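Local coordinates for 2-oxoglutarate-dependent dioxygenase tropC (Talaromyces stipitatus, PDB 6XJJ), which is an iron- and 2-oxoglutarate-dependent dioxygenase that takes part in the biosynthesis of fungal tropolones, at residues A[242-247]-A[297-302]; A[260-265]-A[301-306]. All coordinates share one frame; numbering follows the deposited sequence.

Contact 1: residues A[242-247]-A[297-302]. With FE (Fe (III) ion), chain B.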
loop_
_atom_site.group_PDB
_atom_site.type_symbol
_atom_site.label_atom_id
_atom_site.label_comp_id
_atom_site.label_asym_id
_atom_site.label_seq_id
_atom_site.Cartn_x
_atom_site.Cartn_y
_atom_site.Cartn_z
ATOM N N ASP A 242 -7.191 -12.908 -5.278
ATOM C CA ASP A 242 -8.306 -12.186 -4.682
ATOM C C ASP A 242 -8.143 -12.061 -3.176
ATOM O O ASP A 242 -8.133 -13.061 -2.453
ATOM C CB ASP A 242 -9.606 -12.914 -5.024
ATOM C CG ASP A 242 -10.840 -12.176 -4.548
ATOM O OD1 ASP A 242 -10.705 -11.191 -3.797
ATOM O OD2 ASP A 242 -11.954 -12.556 -4.963
ATOM N N HIS A 243 -8.025 -10.822 -2.707
ATOM C CA HIS A 243 -7.935 -10.552 -1.282
ATOM C C HIS A 243 -8.524 -9.178 -1.007
ATOM O O HIS A 243 -8.823 -8.406 -1.924
ATOM C CB HIS A 243 -6.488 -10.600 -0.786
ATOM C CG HIS A 243 -5.646 -9.471 -1.287
ATOM N ND1 HIS A 243 -5.174 -9.404 -2.580
ATOM C CD2 HIS A 243 -5.201 -8.356 -0.666
ATOM C CE1 HIS A 243 -4.466 -8.301 -2.731
ATOM N NE2 HIS A 243 -4.472 -7.643 -1.586
ATOM N N THR A 244 -8.705 -8.893 0.276
ATOM C CA THR A 244 -8.805 -7.532 0.770
ATOM C C THR A 244 -7.578 -7.242 1.619
ATOM O O THR A 244 -6.933 -8.151 2.155
ATOM C CB THR A 244 -10.064 -7.306 1.614
ATOM O OG1 THR A 244 -10.013 -8.130 2.783
ATOM C CG2 THR A 244 -11.298 -7.634 0.824
ATOM N N ASP A 245 -7.259 -5.960 1.737
ATOM C CA ASP A 245 -6.233 -5.523 2.666
ATOM C C ASP A 245 -6.852 -5.421 4.053
ATOM O O ASP A 245 -8.006 -5.011 4.196
ATOM C CB ASP A 245 -5.657 -4.177 2.238
ATOM C CG ASP A 245 -4.927 -4.247 0.902
ATOM O OD1 ASP A 245 -4.620 -5.362 0.428
ATOM O OD2 ASP A 245 -4.658 -3.178 0.319
ATOM N N PHE A 246 -6.093 -5.817 5.077
ATOM C CA PHE A 246 -6.675 -5.855 6.415
ATOM C C PHE A 246 -6.613 -4.497 7.112
ATOM O O PHE A 246 -7.458 -4.207 7.965
ATOM C CB PHE A 246 -5.968 -6.904 7.279
ATOM C CG PHE A 246 -6.685 -7.213 8.579
ATOM C CD1 PHE A 246 -7.711 -8.145 8.601
ATOM C CD2 PHE A 246 -6.346 -6.574 9.769
ATOM C CE1 PHE A 246 -8.382 -8.445 9.775
ATOM C CE2 PHE A 246 -7.021 -6.873 10.952
ATOM C CZ PHE A 246 -8.038 -7.810 10.949
ATOM N N GLY A 247 -5.638 -3.655 6.762
ATOM C CA GLY A 247 -5.378 -2.431 7.500
ATOM C C GLY A 247 -6.366 -1.300 7.287
ATOM O O GLY A 247 -7.574 -1.515 7.152
ATOM N N TYR A 297 -16.527 3.851 4.150
ATOM C CA TYR A 297 -15.353 3.669 3.307
ATOM C C TYR A 297 -15.202 2.167 3.070
ATOM O O TYR A 297 -15.022 1.399 4.021
ATOM C CB TYR A 297 -14.112 4.281 3.959
ATOM C CG TYR A 297 -14.189 5.799 4.149
ATOM C CD1 TYR A 297 -14.818 6.610 3.212
ATOM C CD2 TYR A 297 -13.612 6.417 5.256
ATOM C CE1 TYR A 297 -14.888 7.991 3.381
ATOM C CE2 TYR A 297 -13.679 7.795 5.432
ATOM C CZ TYR A 297 -14.314 8.573 4.489
ATOM O OH TYR A 297 -14.378 9.937 4.657
ATOM N N ARG A 298 -15.304 1.749 1.808
ATOM C CA ARG A 298 -15.359 0.331 1.468
ATOM C C ARG A 298 -13.970 -0.287 1.311
ATOM O O ARG A 298 -13.079 0.302 0.691
ATOM C CB ARG A 298 -16.134 0.115 0.164
ATOM C CG ARG A 298 -17.637 0.363 0.200
ATOM C CD ARG A 298 -18.236 -0.147 -1.129
ATOM N NE ARG A 298 -17.893 -1.563 -1.321
ATOM C CZ ARG A 298 -17.132 -2.055 -2.305
ATOM N NH1 ARG A 298 -16.861 -3.346 -2.338
ATOM N NH2 ARG A 298 -16.667 -1.287 -3.281
ATOM N N SER A 299 -13.807 -1.502 1.849
ATOM C CA SER A 299 -12.680 -2.372 1.512
ATOM C C SER A 299 -13.121 -3.318 0.399
ATOM O O SER A 299 -14.017 -4.147 0.598
ATOM C CB SER A 299 -12.193 -3.166 2.725
ATOM O OG SER A 299 -11.113 -4.018 2.365
ATOM N N ALA A 300 -12.485 -3.203 -0.763
ATOM C CA ALA A 300 -12.900 -3.898 -1.969
ATOM C C ALA A 300 -11.894 -4.983 -2.329
ATOM O O ALA A 300 -10.682 -4.796 -2.191
ATOM C CB ALA A 300 -13.054 -2.923 -3.143
ATOM N N ARG A 301 -12.405 -6.120 -2.785
ATOM C CA ARG A 301 -11.554 -7.180 -3.303
ATOM C C ARG A 301 -10.762 -6.702 -4.516
ATOM O O ARG A 301 -11.233 -5.881 -5.310
ATOM C CB ARG A 301 -12.427 -8.392 -3.642
ATOM C CG ARG A 301 -12.820 -9.192 -2.396
ATOM C CD ARG A 301 -13.999 -10.143 -2.569
ATOM N NE ARG A 301 -13.907 -11.038 -3.723
ATOM C CZ ARG A 301 -14.823 -11.129 -4.690
ATOM N NH1 ARG A 301 -15.940 -10.421 -4.640
ATOM N NH2 ARG A 301 -14.641 -11.965 -5.698
ATOM N N HIS A 302 -9.530 -7.194 -4.631
ATOM C CA HIS A 302 -8.662 -6.840 -5.743
ATOM C C HIS A 302 -7.600 -7.916 -5.892
ATOM O O HIS A 302 -7.384 -8.733 -4.992
ATOM C CB HIS A 302 -8.017 -5.457 -5.551
ATOM C CG HIS A 302 -7.214 -5.317 -4.291
ATOM N ND1 HIS A 302 -7.794 -5.082 -3.062
ATOM C CD2 HIS A 302 -5.877 -5.372 -4.070
ATOM C CE1 HIS A 302 -6.850 -4.998 -2.140
ATOM N NE2 HIS A 302 -5.678 -5.174 -2.724
HETATM FE FE FE B . -3.447 -5.651 -1.693
#
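His243 and Asp245 meet His302 at the iron, which they hold as the HxD...H facial triad of the 2-oxoglutarate-dependent dioxygenases. The iron lies 2.2 Å from His243 NE2, 2.4 Å from Asp245 OD1 and 2.5 Å from His302 NE2. The two imidazoles are inclined at 62°, while the Asp245 carboxylate stands almost perpendicular to the His302 ring and brings OD1 to its edge. At ND1 the same ring donates to Ala300 O (3.0 Å) within its own plane, which fixes its rotation. His243 ND1 bonds to Gly241 O. In the backbone, His243 and His302 form an antiparallel hydrogen-bonded pair, each N bound to the other's O. Arg301 reaches toward Asp242: its CB passes Asp242 OD1, and its CG touches both that oxygen and Thr244 CG2, 3.9 Å from the methyl. CD still borders Asp242 OD1 (3.7 Å) and leads into a bend (chi3 50°) that turns the guanidinium side-on to Asp242. There NE and NH2 each stand 2.8 Å from Asp242 OD2, both on its syn lone pair and with the two planar groups nearly coplanar, and NH1 is turned to Trp264. Thr244 OG1 and Ser299 OG each bond to Asp287, at the start of helix 287-292. Asp245 OD2 bonds to Asn284 of strand 281-285 and Ser250 of strand 249-253, so the ligand carboxylate is steadied by the main sheet.

Contact 2: residues A[260-265]-A[301-306]. With FE (Fe (III) ion), chain B.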
loop_
_atom_site.group_PDB
_atom_site.type_symbol
_atom_site.label_atom_id
_atom_site.label_comp_id
_atom_site.label_asym_id
_atom_site.label_seq_id
_atom_site.Cartn_x
_atom_site.Cartn_y
_atom_site.Cartn_z
ATOM N N GLY A 260 -2.384 -5.120 -14.717
ATOM C CA GLY A 260 -2.623 -6.332 -13.961
ATOM C C GLY A 260 -3.568 -6.121 -12.799
ATOM O O GLY A 260 -4.355 -7.008 -12.467
ATOM N N LEU A 261 -3.510 -4.945 -12.181
ATOM C CA LEU A 261 -4.334 -4.680 -11.012
ATOM C C LEU A 261 -5.787 -4.456 -11.421
ATOM O O LEU A 261 -6.079 -3.628 -12.291
ATOM C CB LEU A 261 -3.804 -3.461 -10.262
ATOM C CG LEU A 261 -4.544 -3.053 -8.985
ATOM C CD1 LEU A 261 -4.407 -4.135 -7.926
ATOM C CD2 LEU A 261 -4.030 -1.720 -8.460
ATOM N N GLU A 262 -6.698 -5.193 -10.787
ATOM C CA GLU A 262 -8.123 -5.046 -11.037
ATOM C C GLU A 262 -8.893 -5.203 -9.731
ATOM O O GLU A 262 -8.437 -5.851 -8.786
ATOM C CB GLU A 262 -8.613 -6.047 -12.096
ATOM C CG GLU A 262 -8.335 -7.512 -11.785
ATOM C CD GLU A 262 -8.730 -8.426 -12.933
ATOM O OE1 GLU A 262 -9.485 -7.972 -13.820
ATOM O OE2 GLU A 262 -8.292 -9.594 -12.948
ATOM N N VAL A 263 -10.083 -4.603 -9.704
ATOM C CA VAL A 263 -10.856 -4.393 -8.484
ATOM C C VAL A 263 -12.274 -4.896 -8.718
ATOM O O VAL A 263 -12.872 -4.615 -9.762
ATOM C CB VAL A 263 -10.870 -2.900 -8.079
ATOM C CG1 VAL A 263 -11.814 -2.635 -6.906
ATOM C CG2 VAL A 263 -9.457 -2.416 -7.736
ATOM N N TRP A 264 -12.815 -5.620 -7.743
ATOM C CA TRP A 264 -14.158 -6.172 -7.863
ATOM C C TRP A 264 -15.191 -5.136 -7.434
ATOM O O TRP A 264 -15.137 -4.624 -6.311
ATOM C CB TRP A 264 -14.298 -7.439 -7.016
ATOM C CG TRP A 264 -15.703 -8.002 -7.018
ATOM C CD1 TRP A 264 -16.641 -7.864 -6.032
ATOM C CD2 TRP A 264 -16.321 -8.785 -8.049
ATOM N NE1 TRP A 264 -17.799 -8.511 -6.384
ATOM C CE2 TRP A 264 -17.630 -9.085 -7.617
ATOM C CE3 TRP A 264 -15.897 -9.264 -9.293
ATOM C CZ2 TRP A 264 -18.517 -9.836 -8.385
ATOM C CZ3 TRP A 264 -16.782 -10.012 -10.052
ATOM C CH2 TRP A 264 -18.075 -10.290 -9.595
ATOM N N TYR A 265 -16.146 -4.851 -8.321
ATOM C CA TYR A 265 -17.214 -3.880 -8.065
ATOM C C TYR A 265 -18.555 -4.605 -8.032
ATOM O O TYR A 265 -19.072 -5.007 -9.090
ATOM C CB TYR A 265 -17.195 -2.788 -9.136
ATOM C CG TYR A 265 -18.240 -1.705 -8.999
ATOM C CD1 TYR A 265 -18.283 -0.899 -7.870
ATOM C CD2 TYR A 265 -19.108 -1.412 -10.042
ATOM C CE1 TYR A 265 -19.215 0.108 -7.745
ATOM C CE2 TYR A 265 -20.040 -0.394 -9.932
ATOM C CZ TYR A 265 -20.083 0.368 -8.779
ATOM O OH TYR A 265 -21.002 1.382 -8.649
ATOM N N ARG A 301 -12.405 -6.120 -2.785
ATOM C CA ARG A 301 -11.554 -7.180 -3.303
ATOM C C ARG A 301 -10.762 -6.702 -4.516
ATOM O O ARG A 301 -11.233 -5.881 -5.310
ATOM C CB ARG A 301 -12.427 -8.392 -3.642
ATOM C CG ARG A 301 -12.820 -9.192 -2.396
ATOM C CD ARG A 301 -13.999 -10.143 -2.569
ATOM N NE ARG A 301 -13.907 -11.038 -3.723
ATOM C CZ ARG A 301 -14.823 -11.129 -4.690
ATOM N NH1 ARG A 301 -15.940 -10.421 -4.640
ATOM N NH2 ARG A 301 -14.641 -11.965 -5.698
ATOM N N HIS A 302 -9.530 -7.194 -4.631
ATOM C CA HIS A 302 -8.662 -6.840 -5.743
ATOM C C HIS A 302 -7.600 -7.916 -5.892
ATOM O O HIS A 302 -7.384 -8.733 -4.992
ATOM C CB HIS A 302 -8.017 -5.457 -5.551
ATOM C CG HIS A 302 -7.214 -5.317 -4.291
ATOM N ND1 HIS A 302 -7.794 -5.082 -3.062
ATOM C CD2 HIS A 302 -5.877 -5.372 -4.070
ATOM C CE1 HIS A 302 -6.850 -4.998 -2.140
ATOM N NE2 HIS A 302 -5.678 -5.174 -2.724
ATOM N N ARG A 303 -6.941 -7.904 -7.050
ATOM C CA ARG A 303 -5.956 -8.920 -7.406
ATOM C C ARG A 303 -5.106 -8.372 -8.545
ATOM O O ARG A 303 -5.374 -7.294 -9.085
ATOM C CB ARG A 303 -6.644 -10.225 -7.803
ATOM C CG ARG A 303 -7.531 -10.074 -9.022
ATOM C CD ARG A 303 -8.246 -11.350 -9.350
ATOM N NE ARG A 303 -9.045 -11.226 -10.565
ATOM C CZ ARG A 303 -9.850 -12.175 -11.025
ATOM N NH1 ARG A 303 -9.966 -13.319 -10.366
ATOM N NH2 ARG A 303 -10.546 -11.978 -12.136
ATOM N N VAL A 304 -4.081 -9.135 -8.920
ATOM C CA VAL A 304 -3.176 -8.765 -10.001
ATOM C C VAL A 304 -2.989 -10.008 -10.858
ATOM O O VAL A 304 -2.377 -10.985 -10.410
ATOM C CB VAL A 304 -1.823 -8.252 -9.483
ATOM C CG1 VAL A 304 -0.941 -7.788 -10.639
ATOM C CG2 VAL A 304 -2.015 -7.142 -8.467
ATOM N N TYR A 305 -3.512 -9.981 -12.084
ATOM C CA TYR A 305 -3.307 -11.109 -12.980
ATOM C C TYR A 305 -1.930 -11.038 -13.637
ATOM O O TYR A 305 -1.248 -10.012 -13.609
ATOM C CB TYR A 305 -4.400 -11.178 -14.049
ATOM C CG TYR A 305 -4.550 -9.954 -14.925
ATOM C CD1 TYR A 305 -3.721 -9.746 -16.020
ATOM C CD2 TYR A 305 -5.564 -9.034 -14.690
ATOM C CE1 TYR A 305 -3.872 -8.629 -16.833
ATOM C CE2 TYR A 305 -5.727 -7.922 -15.497
ATOM C CZ TYR A 305 -4.878 -7.723 -16.570
ATOM O OH TYR A 305 -5.036 -6.614 -17.376
ATOM N N ILE A 306 -1.522 -12.158 -14.219
ATOM C CA ILE A 306 -0.185 -12.289 -14.787
ATOM C C ILE A 306 -0.202 -11.738 -16.205
ATOM O O ILE A 306 -1.192 -11.877 -16.930
ATOM C CB ILE A 306 0.281 -13.756 -14.759
ATOM C CG1 ILE A 306 0.298 -14.271 -13.315
ATOM C CG2 ILE A 306 1.681 -13.880 -15.371
ATOM C CD1 ILE A 306 0.505 -15.758 -13.186
HETATM FE FE FE B . -3.447 -5.651 -1.693
#
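Glu262 and Arg303 form a hydrogen-bonded antiparallel pair, Glu262 N to Arg303 O at 3.0 Å and Arg303 N to Glu262 O at 3.1 Å. The backbone ladder continues with Trp264 N to Arg301 O (2.9 Å) at one end and Tyr305 N to Gly260 O at the other. In the salt bridge, the extended Arg303 chain carries NE to Glu262 OE2 (3.0 Å), approaching from above the carboxylate plane, and NH2 adds a weak bond. Strand 261-265 lies between 302-304 and 270-273, and 302-304 bonds on its other edge to Val240, consistent with the minor sheet of the double-stranded beta-helix core of this enzyme family. CG of Trp264, anti to its N (chi1 176°), turns one face of the indole to the Arg301 guanidinium, whose CZ stands 4.1 Å from the five-membered ring's centroid (cation-pi). Gly260 CA rests over the centre of the Tyr305 ring, 3.7 Å from its centroid, as a CH-pi contact, while Glu262 OE2 comes to that ring's edge. On the face that carries His302, Leu261 CD1 meets Val304 CG2 at 3.9 Å, and Val263 CG2 touches His302 CB. Leu261 and Val304 also touch Arg311, the predicted 2-oxoglutarate-binding arginine.

How the contacts relate
Contacts 1 and 2 share Arg301 and His302, and their centres lie 11 Å apart. Segments 297-302 and 301-306 overlap at these two residues, so His302 pairs with His243 along one edge and with Val263 along the other while its ring reaches the iron. Arg301 is likewise divided, NE and NH2 serving contact 1 and NH1 lying over Trp264 in contact 2. Trp271 of strand 270-273 touches side chains of both. Direct packing adds Ala300 CB against Val263 CG1 at 4.0 Å and Asp242 N against Arg303 CB at 3.7 Å. The predicted 2-oxoglutarate-binding Arg311 has its side chain about 9 Å from that of His302.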